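Local coordinates for putative mandelate racemase (Bordetella bronchiseptica, PDB 3OZY), which is of unknown function but binds magnesium and, like mandelate racemase and other enolase superfamily members, probably acts by removing a proton beside a substrate carboxylate, at residues 308-313 / 361-366; 154-159 / 185-190; 299-304 / 317-322. One frame throughout, in Å; residues are numbered along the deposited sequence. Where two conformers were deposited one is given.

How the contacts relate
All three contacts belong to the beta-alpha barrel of this enolase superfamily member. Contact 2 comes first along the chain and joins two successive barrel helices, 152-164 and 178-192. Contacts 3 and 1 follow, their segments alternating. Both use helix 309-321, contact 1 its first turn and contact 3 its last, and their centres lie about 17 Å apart. A probable hydrogen bond from His-317 NE2 to Leu-361 O links them. Contact 2 stands about 32 Å from contact 1 and 27 Å from contact 3, centre to centre. Helix 309-321 is thus packed against its own strand and against the C-terminal part of the chain.

Contact 1 (308-313 / 361-366); sequences DIITVA and LGFEID
Ile-310 sends each of its side-chain carbons beyond CB to a different residue of 361-366, a compact example of how one branched residue can serve several neighbours. At CB the chain forks, with CG2 anti to the backbone N and CG1 anti to the carbonyl carbon (chi1 -59°). The first branch ends on Leu-361, where Ile-310 CG2 is 3.9 Å from Leu-361 CD1. The other branch first meets aromatic carbon: Ile-310 CG1 lies 4.1 Å from Phe-363 CZ in an oblique approach to the ring. Its tip, CD1, carries on to Ile-365, with 4.1 Å between Ile-310 CD1 and Ile-365 CD1. Ile-310 crosses all three partners at roughly a right angle.

One turn further along the helix, Ala-313 presents its methyl group to the rim of the same ring: Ala-313 CB sits close to the ring plane and only 3.3 Å from Phe-363 CE2, a tight fit. The ring is directed there by a chi1 of 49°, which lodges CG between the backbone N and the carbonyl carbon. Helix 309-321 follows barrel strand 300-301, and here its first turn packs against the loop that precedes helix 367-372. Ile-310 also touches Met-35 and Leu-37 of strand 32-42, placing the contact where the barrel meets the N-terminal domain. Helix 102-122 adds hydrogen bonds from Arg-120 NH2 to Phe-363 O and from Leu-361 N to Asp-116 OD1.

The helix start is capped by Asp-308. Thr-311 N donates to Asp-308 OD1 over 2.9 Å and approaches from 40° outside the carboxylate plane, while Ile-310 N adds a weak bond to the same oxygen. The second carboxylate oxygen, OD2, bonds to Ser-51 OG and ties the capping residue to the N-terminal part of the chain.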
loop_
_atom_site.group_PDB
_atom_site.type_symbol
_atom_site.label_atom_id
_atom_site.label_comp_id
_atom_site.label_asym_id
_atom_site.label_seq_id
_atom_site.Cartn_x
_atom_site.Cartn_y
_atom_site.Cartn_z
ATOM N N ASP A 308 -19.612 0.719 -6.984
ATOM C CA ASP A 308 -20.912 1.320 -6.687
ATOM C C ASP A 308 -21.189 2.459 -7.667
ATOM O O ASP A 308 -20.335 2.799 -8.482
ATOM C CB ASP A 308 -20.950 1.807 -5.237
ATOM C CG ASP A 308 -19.852 2.817 -4.941
ATOM O OD1 ASP A 308 -19.947 3.938 -5.481
ATOM O OD2 ASP A 308 -18.913 2.494 -4.188
ATOM N N ILE A 309 -22.373 3.052 -7.599
ATOM C CA ILE A 309 -22.741 4.050 -8.589
ATOM C C ILE A 309 -21.918 5.337 -8.457
ATOM O O ILE A 309 -21.771 6.084 -9.421
ATOM C CB ILE A 309 -24.259 4.353 -8.558
ATOM C CG1 ILE A 309 -24.709 5.034 -9.858
ATOM C CG2 ILE A 309 -24.613 5.191 -7.342
ATOM C CD1 ILE A 309 -24.607 4.161 -11.085
ATOM N N ILE A 310 -21.390 5.599 -7.267
ATOM C CA ILE A 310 -20.544 6.773 -7.086
ATOM C C ILE A 310 -19.197 6.569 -7.763
ATOM O O ILE A 310 -18.709 7.464 -8.454
ATOM C CB ILE A 310 -20.350 7.115 -5.606
ATOM C CG1 ILE A 310 -21.714 7.388 -4.966
ATOM C CG2 ILE A 310 -19.392 8.305 -5.449
ATOM C CD1 ILE A 310 -21.626 7.976 -3.582
ATOM N N THR A 311 -18.607 5.389 -7.603
ATOM C CA THR A 311 -17.339 5.149 -8.289
ATOM C C THR A 311 -17.540 5.177 -9.801
ATOM O O THR A 311 -16.695 5.674 -10.540
ATOM C CB THR A 311 -16.617 3.843 -7.816
ATOM O OG1 THR A 311 -17.356 2.670 -8.189
ATOM C CG2 THR A 311 -16.440 3.828 -6.310
ATOM N N VAL A 312 -18.667 4.649 -10.265
ATOM C CA VAL A 312 -19.013 4.746 -11.673
ATOM C C VAL A 312 -19.155 6.204 -12.126
ATOM O O VAL A 312 -18.516 6.628 -13.095
ATOM C CB VAL A 312 -20.284 3.923 -11.979
ATOM C CG1 VAL A 312 -20.852 4.254 -13.368
ATOM C CG2 VAL A 312 -19.963 2.442 -11.855
ATOM N N ALA A 313 -19.986 6.975 -11.431
ATOM C CA ALA A 313 -20.207 8.361 -11.819
ATOM C C ALA A 313 -18.932 9.197 -11.802
ATOM O O ALA A 313 -18.705 9.990 -12.711
ATOM C CB ALA A 313 -21.282 9.015 -10.945
ATOM N N LEU A 361 -21.234 15.501 -8.728
ATOM C CA LEU A 361 -21.390 14.177 -9.325
ATOM C C LEU A 361 -22.685 14.091 -10.132
ATOM O O LEU A 361 -22.806 13.271 -11.033
ATOM C CB LEU A 361 -21.334 13.078 -8.265
ATOM C CG LEU A 361 -19.950 12.821 -7.660
ATOM C CD1 LEU A 361 -20.083 12.048 -6.363
ATOM C CD2 LEU A 361 -19.072 12.062 -8.660
ATOM N N GLY A 362 -23.656 14.931 -9.782
ATOM C CA GLY A 362 -24.795 15.162 -10.655
ATOM C C GLY A 362 -26.059 14.361 -10.413
ATOM O O GLY A 362 -26.914 14.292 -11.291
ATOM N N PHE A 363 -26.175 13.754 -9.239
ATOM C CA PHE A 363 -27.390 13.029 -8.870
ATOM C C PHE A 363 -27.679 13.206 -7.389
ATOM O O PHE A 363 -26.869 13.761 -6.655
ATOM C CB PHE A 363 -27.249 11.539 -9.184
ATOM C CG PHE A 363 -25.979 10.935 -8.668
ATOM C CD1 PHE A 363 -25.746 10.825 -7.305
ATOM C CD2 PHE A 363 -25.004 10.497 -9.545
ATOM C CE1 PHE A 363 -24.576 10.279 -6.828
ATOM C CE2 PHE A 363 -23.830 9.951 -9.072
ATOM C CZ PHE A 363 -23.613 9.843 -7.714
ATOM N N GLU A 364 -28.833 12.703 -6.958
ATOM C CA GLU A 364 -29.229 12.756 -5.558
ATOM C C GLU A 364 -29.059 11.402 -4.873
ATOM O O GLU A 364 -29.389 10.362 -5.443
ATOM C CB GLU A 364 -30.687 13.209 -5.441
ATOM C CG GLU A 364 -30.963 14.595 -6.003
ATOM C CD GLU A 364 -30.344 15.702 -5.166
ATOM O OE1 GLU A 364 -29.650 15.391 -4.175
ATOM O OE2 GLU A 364 -30.554 16.887 -5.499
ATOM N N ILE A 365 -28.542 11.429 -3.646
ATOM C CA ILE A 365 -28.457 10.232 -2.810
ATOM C C ILE A 365 -29.804 9.963 -2.138
ATOM O O ILE A 365 -30.450 10.890 -1.636
ATOM C CB ILE A 365 -27.401 10.394 -1.695
ATOM C CG1 ILE A 365 -25.988 10.518 -2.279
ATOM C CG2 ILE A 365 -27.486 9.239 -0.699
ATOM C CD1 ILE A 365 -25.499 9.276 -2.988
ATOM N N ASP A 366 -30.220 8.700 -2.116
ATOM C CA ASP A 366 -31.408 8.306 -1.354
ATOM C C ASP A 366 -30.959 8.029 0.072
ATOM O O ASP A 366 -30.472 6.940 0.385
ATOM C CB ASP A 366 -32.065 7.064 -1.963
ATOM C CG ASP A 366 -33.339 6.646 -1.234
ATOM O OD1 ASP A 366 -33.536 7.041 -0.067
ATOM O OD2 ASP A 366 -34.136 5.896 -1.833
#

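Contact 2 (154-159 / 185-190); sequences QAADEL and LRAMRQ
Met-188 lies against Ala-155 and Leu-159 and has more of its surface covered by 154-159 than any other residue of 185-190. Its CG is anti to the carbonyl carbon (chi1 -72°), which sets the first part of the chain against the backbone of the facing helix: Met-188 CG is 3.7 Å from Ala-155 O. The sulfur then passes the neighbouring methyl group, with 3.9 Å between Met-188 SD and Ala-155 CB. A bend at chi3 (68°) turns the terminal methyl back, so that Met-188 CE comes 4.0 Å from Leu-159 CD2. Leu-159 meets the methionine at about a right angle and uses this one branch for both ends of it, since CD2 is also 3.7 Å from Met-188 CB.

Beside this crossing, small residues let the backbones approach. Ala-156 CB rests 3.7 Å from Ala-187 O. The CA atoms of Ala-156 and Met-188 are just 4.2 Å apart. The segment axes close to 7.9 Å. They cross at -40°. Asp-157 OD1 forms a salt bridge with NH1 of Arg-191, just past 185-190, a further tie between the two helices.

These are successive helices of the beta-alpha barrel, joined through strand 169-173. Met-188 reaches down to Leu-172 of that strand and to Ile-146 of strand 139-146, whereas Leu-159 touches Ile-146, Ala-170, and Ile-198 of strand 197-201.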
loop_
_atom_site.group_PDB
_atom_site.type_symbol
_atom_site.label_atom_id
_atom_site.label_comp_id
_atom_site.label_asym_id
_atom_site.label_seq_id
_atom_site.Cartn_x
_atom_site.Cartn_y
_atom_site.Cartn_z
ATOM N N GLN A 154 -23.047 -21.289 -22.310
ATOM C CA GLN A 154 -23.588 -20.355 -21.325
ATOM C C GLN A 154 -22.886 -18.999 -21.381
ATOM O O GLN A 154 -23.526 -17.961 -21.262
ATOM C CB GLN A 154 -23.488 -20.946 -19.920
ATOM C CG GLN A 154 -24.392 -22.157 -19.725
ATOM C CD GLN A 154 -24.008 -22.973 -18.521
ATOM O OE1 GLN A 154 -23.122 -22.596 -17.755
ATOM N NE2 GLN A 154 -24.679 -24.113 -18.334
ATOM N N ALA A 155 -21.569 -19.013 -21.559
ATOM C CA ALA A 155 -20.816 -17.767 -21.695
ATOM C C ALA A 155 -21.281 -17.018 -22.941
ATOM O O ALA A 155 -21.486 -15.804 -22.919
ATOM C CB ALA A 155 -19.311 -18.047 -21.751
ATOM N N ALA A 156 -21.480 -17.754 -24.033
ATOM C CA ALA A 156 -21.985 -17.156 -25.260
ATOM C C ALA A 156 -23.399 -16.608 -25.076
ATOM O O ALA A 156 -23.708 -15.517 -25.543
ATOM C CB ALA A 156 -21.927 -18.160 -26.419
ATOM N N ASP A 157 -24.251 -17.368 -24.391
ATOM C CA ASP A 157 -25.617 -16.922 -24.100
ATOM C C ASP A 157 -25.595 -15.625 -23.303
ATOM O O ASP A 157 -26.336 -14.689 -23.597
ATOM C CB ASP A 157 -26.385 -17.972 -23.287
ATOM C CG ASP A 157 -26.866 -19.148 -24.123
ATOM O OD1 ASP A 157 -26.863 -19.070 -25.373
ATOM O OD2 ASP A 157 -27.253 -20.165 -23.508
ATOM N N GLU A 158 -24.751 -15.569 -22.274
ATOM C CA GLU A 158 -24.721 -14.369 -21.451
ATOM C C GLU A 158 -24.226 -13.166 -22.258
ATOM O O GLU A 158 -24.788 -12.072 -22.156
ATOM C CB GLU A 158 -23.905 -14.552 -20.170
ATOM C CG GLU A 158 -24.036 -13.316 -19.305
ATOM C CD GLU A 158 -23.453 -13.431 -17.916
ATOM O OE1 GLU A 158 -23.044 -14.539 -17.497
ATOM O OE2 GLU A 158 -23.427 -12.368 -17.245
ATOM N N LEU A 159 -23.193 -13.366 -23.078
ATOM C CA LEU A 159 -22.710 -12.281 -23.928
ATOM C C LEU A 159 -23.803 -11.780 -24.856
ATOM O O LEU A 159 -24.040 -10.574 -24.966
ATOM C CB LEU A 159 -21.495 -12.720 -24.745
ATOM C CG LEU A 159 -20.946 -11.661 -25.700
ATOM C CD1 LEU A 159 -20.526 -10.407 -24.932
ATOM C CD2 LEU A 159 -19.778 -12.225 -26.504
ATOM N N LEU A 185 -14.292 -18.263 -24.753
ATOM C CA LEU A 185 -13.999 -17.171 -25.679
ATOM C C LEU A 185 -14.314 -17.536 -27.119
ATOM O O LEU A 185 -14.883 -16.737 -27.862
ATOM C CB LEU A 185 -12.533 -16.759 -25.584
ATOM C CG LEU A 185 -12.152 -15.879 -24.404
ATOM C CD1 LEU A 185 -10.643 -15.783 -24.337
ATOM C CD2 LEU A 185 -12.783 -14.498 -24.532
ATOM N N ARG A 186 -13.933 -18.743 -27.521
ATOM C CA ARG A 186 -14.207 -19.170 -28.883
ATOM C C ARG A 186 -15.717 -19.203 -29.142
ATOM O O ARG A 186 -16.178 -18.761 -30.185
ATOM C CB ARG A 186 -13.553 -20.521 -29.198
ATOM C CG ARG A 186 -12.029 -20.461 -29.237
ATOM C CD ARG A 186 -11.437 -21.748 -29.781
ATOM N NE ARG A 186 -10.052 -21.943 -29.361
ATOM C CZ ARG A 186 -9.692 -22.723 -28.343
ATOM N NH1 ARG A 186 -10.616 -23.375 -27.645
ATOM N NH2 ARG A 186 -8.415 -22.850 -28.021
ATOM N N ALA A 187 -16.487 -19.705 -28.180
ATOM C CA ALA A 187 -17.937 -19.774 -28.344
ATOM C C ALA A 187 -18.547 -18.375 -28.371
ATOM O O ALA A 187 -19.450 -18.090 -29.155
ATOM C CB ALA A 187 -18.560 -20.607 -27.231
ATOM N N MET A 188 -18.052 -17.502 -27.495
ATOM C CA MET A 188 -18.516 -16.120 -27.448
ATOM C C MET A 188 -18.309 -15.390 -28.772
ATOM O O MET A 188 -19.224 -14.762 -29.291
ATOM C CB MET A 188 -17.835 -15.364 -26.305
ATOM C CG MET A 188 -18.336 -15.786 -24.925
ATOM S SD MET A 188 -17.192 -15.319 -23.608
ATOM C CE MET A 188 -17.339 -13.542 -23.661
ATOM N N ARG A 189 -17.100 -15.481 -29.322
ATOM C CA ARG A 189 -16.794 -14.807 -30.579
ATOM C C ARG A 189 -17.648 -15.343 -31.727
ATOM O O ARG A 189 -18.157 -14.579 -32.547
ATOM C CB ARG A 189 -15.305 -14.935 -30.907
ATOM C CG ARG A 189 -14.925 -14.392 -32.275
ATOM C CD ARG A 189 -15.245 -12.913 -32.413
ATOM N NE ARG A 189 -14.344 -12.101 -31.601
ATOM C CZ ARG A 189 -14.631 -10.891 -31.134
ATOM N NH1 ARG A 189 -15.810 -10.329 -31.385
ATOM N NH2 ARG A 189 -13.729 -10.232 -30.417
ATOM N N GLN A 190 -17.815 -16.659 -31.777
ATOM C CA GLN A 190 -18.630 -17.257 -32.829
ATOM C C GLN A 190 -20.072 -16.765 -32.749
ATOM O O GLN A 190 -20.713 -16.504 -33.766
ATOM C CB GLN A 190 -18.582 -18.778 -32.734
ATOM C CG GLN A 190 -19.327 -19.479 -33.858
ATOM C CD GLN A 190 -19.122 -20.981 -33.844
ATOM O OE1 GLN A 190 -19.050 -21.598 -32.780
ATOM N NE2 GLN A 190 -19.028 -21.578 -35.027
#

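Contact 3 (299-304 / 317-322); sequences LAWNPH and HLVAAS
Trp-301 and Pro-303 together make the apolar surface that receives Val-319 and Leu-318, and the contact illustrates how a barrel strand and the loop after it can pack on the following helix through a few large groups. Val-319 CG2 is the methyl group that meets both. Val-319 CG2 is 3.5 Å from Pro-303 CG. The same methyl, Val-319 CG2, lies 3.8 Å from Trp-301 CZ3, reaching the indole obliquely. Leu-318 touches the far end of the same six-membered ring with the root of its side chain, Leu-318 CB being 3.7 Å from Trp-301 CH2. The indole extends this far because its CG is anti to the backbone N (chi1 173°), which carries the benzo end toward the helix although its CB does not point there.

Within 299-304, Pro-303 covers one face of the indole. Pro-303 CD sits over the centre of the Trp-301 ring, 3.6 Å above the plane, so the proline covers this face while also meeting the valine.

Polar bonds fix the surroundings and do not cross the contact. Trp-301 NE1 donates to Ala-276 O, giving this buried nitrogen a partner and helping to set the rotation of the indole. Past the last turn of the helix, Ser-322 N bonds to Val-319 O over 3.1 Å.

Strand 300-301 runs parallel to strand 273-274 in the barrel wall; in the loop after it, the side chain of Pro-303 is about 11 Å from a bound magnesium ion. Helix 284-296 flanks the contact: Trp-301 touches its Ser-291, and Leu-318 packs on its Ile-284 and Ala-287.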
loop_
_atom_site.group_PDB
_atom_site.type_symbol
_atom_site.label_atom_id
_atom_site.label_comp_id
_atom_site.label_asym_id
_atom_site.label_seq_id
_atom_site.Cartn_x
_atom_site.Cartn_y
_atom_site.Cartn_z
ATOM N N LEU A 299 -0.529 6.130 -24.985
ATOM C CA LEU A 299 -1.240 4.994 -24.413
ATOM C C LEU A 299 -2.658 5.427 -24.050
ATOM O O LEU A 299 -3.009 6.596 -24.182
ATOM C CB LEU A 299 -0.499 4.494 -23.169
ATOM C CG LEU A 299 0.975 4.144 -23.395
ATOM C CD1 LEU A 299 1.637 3.814 -22.060
ATOM C CD2 LEU A 299 1.144 3.007 -24.384
ATOM N N ALA A 300 -3.468 4.488 -23.572
ATOM C CA ALA A 300 -4.861 4.773 -23.264
ATOM C C ALA A 300 -5.096 4.740 -21.761
ATOM O O ALA A 300 -4.421 4.007 -21.041
ATOM C CB ALA A 300 -5.766 3.747 -23.956
ATOM N N TRP A 301 -6.047 5.551 -21.295
ATOM C CA TRP A 301 -6.586 5.440 -19.940
ATOM C C TRP A 301 -8.053 5.059 -20.056
ATOM O O TRP A 301 -8.835 5.791 -20.665
ATOM C CB TRP A 301 -6.446 6.752 -19.164
ATOM C CG TRP A 301 -7.143 6.737 -17.833
ATOM C CD1 TRP A 301 -6.776 6.029 -16.719
ATOM C CD2 TRP A 301 -8.332 7.456 -17.477
ATOM N NE1 TRP A 301 -7.665 6.270 -15.689
ATOM C CE2 TRP A 301 -8.625 7.143 -16.131
ATOM C CE3 TRP A 301 -9.175 8.333 -18.161
ATOM C CZ2 TRP A 301 -9.729 7.671 -15.465
ATOM C CZ3 TRP A 301 -10.268 8.857 -17.495
ATOM C CH2 TRP A 301 -10.532 8.526 -16.162
ATOM N N ASN A 302 -8.398 3.897 -19.499
ATOM C CA ASN A 302 -9.770 3.385 -19.451
ATOM C C ASN A 302 -9.925 2.864 -18.029
ATOM O O ASN A 302 -9.426 1.787 -17.705
ATOM C CB ASN A 302 -9.973 2.236 -20.448
ATOM C CG ASN A 302 -9.771 2.659 -21.887
ATOM O OD1 ASN A 302 -8.773 2.314 -22.517
ATOM N ND2 ASN A 302 -10.723 3.406 -22.418
ATOM N N PRO A 303 -10.584 3.641 -17.151
ATOM C CA PRO A 303 -10.565 3.298 -15.725
ATOM C C PRO A 303 -11.347 2.039 -15.383
ATOM O O PRO A 303 -12.354 1.722 -16.014
ATOM C CB PRO A 303 -11.250 4.501 -15.064
ATOM C CG PRO A 303 -12.119 5.054 -16.142
ATOM C CD PRO A 303 -11.283 4.915 -17.391
ATOM N N HIS A 304 -10.874 1.345 -14.358
ATOM C CA HIS A 304 -11.718 0.460 -13.581
ATOM C C HIS A 304 -12.738 1.341 -12.844
ATOM O O HIS A 304 -12.400 2.444 -12.397
ATOM C CB HIS A 304 -10.822 -0.290 -12.588
ATOM C CG HIS A 304 -11.565 -1.048 -11.534
ATOM N ND1 HIS A 304 -12.032 -0.455 -10.381
ATOM C CD2 HIS A 304 -11.883 -2.359 -11.441
ATOM C CE1 HIS A 304 -12.630 -1.368 -9.631
ATOM N NE2 HIS A 304 -12.548 -2.534 -10.251
ATOM N N HIS A 317 -17.522 11.147 -15.327
ATOM C CA HIS A 317 -17.267 12.563 -15.585
ATOM C C HIS A 317 -15.918 12.747 -16.268
ATOM O O HIS A 317 -15.788 13.506 -17.234
ATOM C CB HIS A 317 -17.314 13.379 -14.287
ATOM C CG HIS A 317 -18.702 13.667 -13.815
ATOM N ND1 HIS A 317 -19.427 14.747 -14.271
ATOM C CD2 HIS A 317 -19.508 13.005 -12.952
ATOM C CE1 HIS A 317 -20.620 14.743 -13.697
ATOM N NE2 HIS A 317 -20.695 13.695 -12.896
ATOM N N LEU A 318 -14.908 12.044 -15.763
ATOM C CA LEU A 318 -13.569 12.175 -16.327
ATOM C C LEU A 318 -13.486 11.563 -17.717
ATOM O O LEU A 318 -12.897 12.144 -18.626
ATOM C CB LEU A 318 -12.528 11.526 -15.422
ATOM C CG LEU A 318 -12.064 12.392 -14.258
ATOM C CD1 LEU A 318 -13.215 12.785 -13.329
ATOM C CD2 LEU A 318 -10.969 11.674 -13.480
ATOM N N VAL A 319 -14.071 10.379 -17.881
ATOM C CA VAL A 319 -14.042 9.706 -19.172
ATOM C C VAL A 319 -14.751 10.534 -20.241
ATOM O O VAL A 319 -14.259 10.663 -21.366
ATOM C CB VAL A 319 -14.635 8.290 -19.062
ATOM C CG1 VAL A 319 -14.890 7.677 -20.436
ATOM C CG2 VAL A 319 -13.699 7.420 -18.224
ATOM N N ALA A 320 -15.895 11.113 -19.888
ATOM C CA ALA A 320 -16.630 11.939 -20.844
ATOM C C ALA A 320 -15.791 13.126 -21.337
ATOM O O ALA A 320 -15.919 13.555 -22.488
ATOM C CB ALA A 320 -17.929 12.423 -20.221
ATOM N N ALA A 321 -14.941 13.641 -20.453
ATOM C CA ALA A 321 -14.115 14.816 -20.742
ATOM C C ALA A 321 -12.797 14.480 -21.437
ATOM O O ALA A 321 -12.107 15.375 -21.933
ATOM C CB ALA A 321 -13.840 15.585 -19.449
ATOM N N SER A 322 -12.462 13.193 -21.483
ATOM C CA SER A 322 -11.159 12.752 -21.978
ATOM C C SER A 322 -11.176 12.288 -23.435
ATOM O O SER A 322 -12.091 11.582 -23.856
ATOM C CB SER A 322 -10.626 11.616 -21.103
ATOM O OG SER A 322 -9.517 10.992 -21.731
#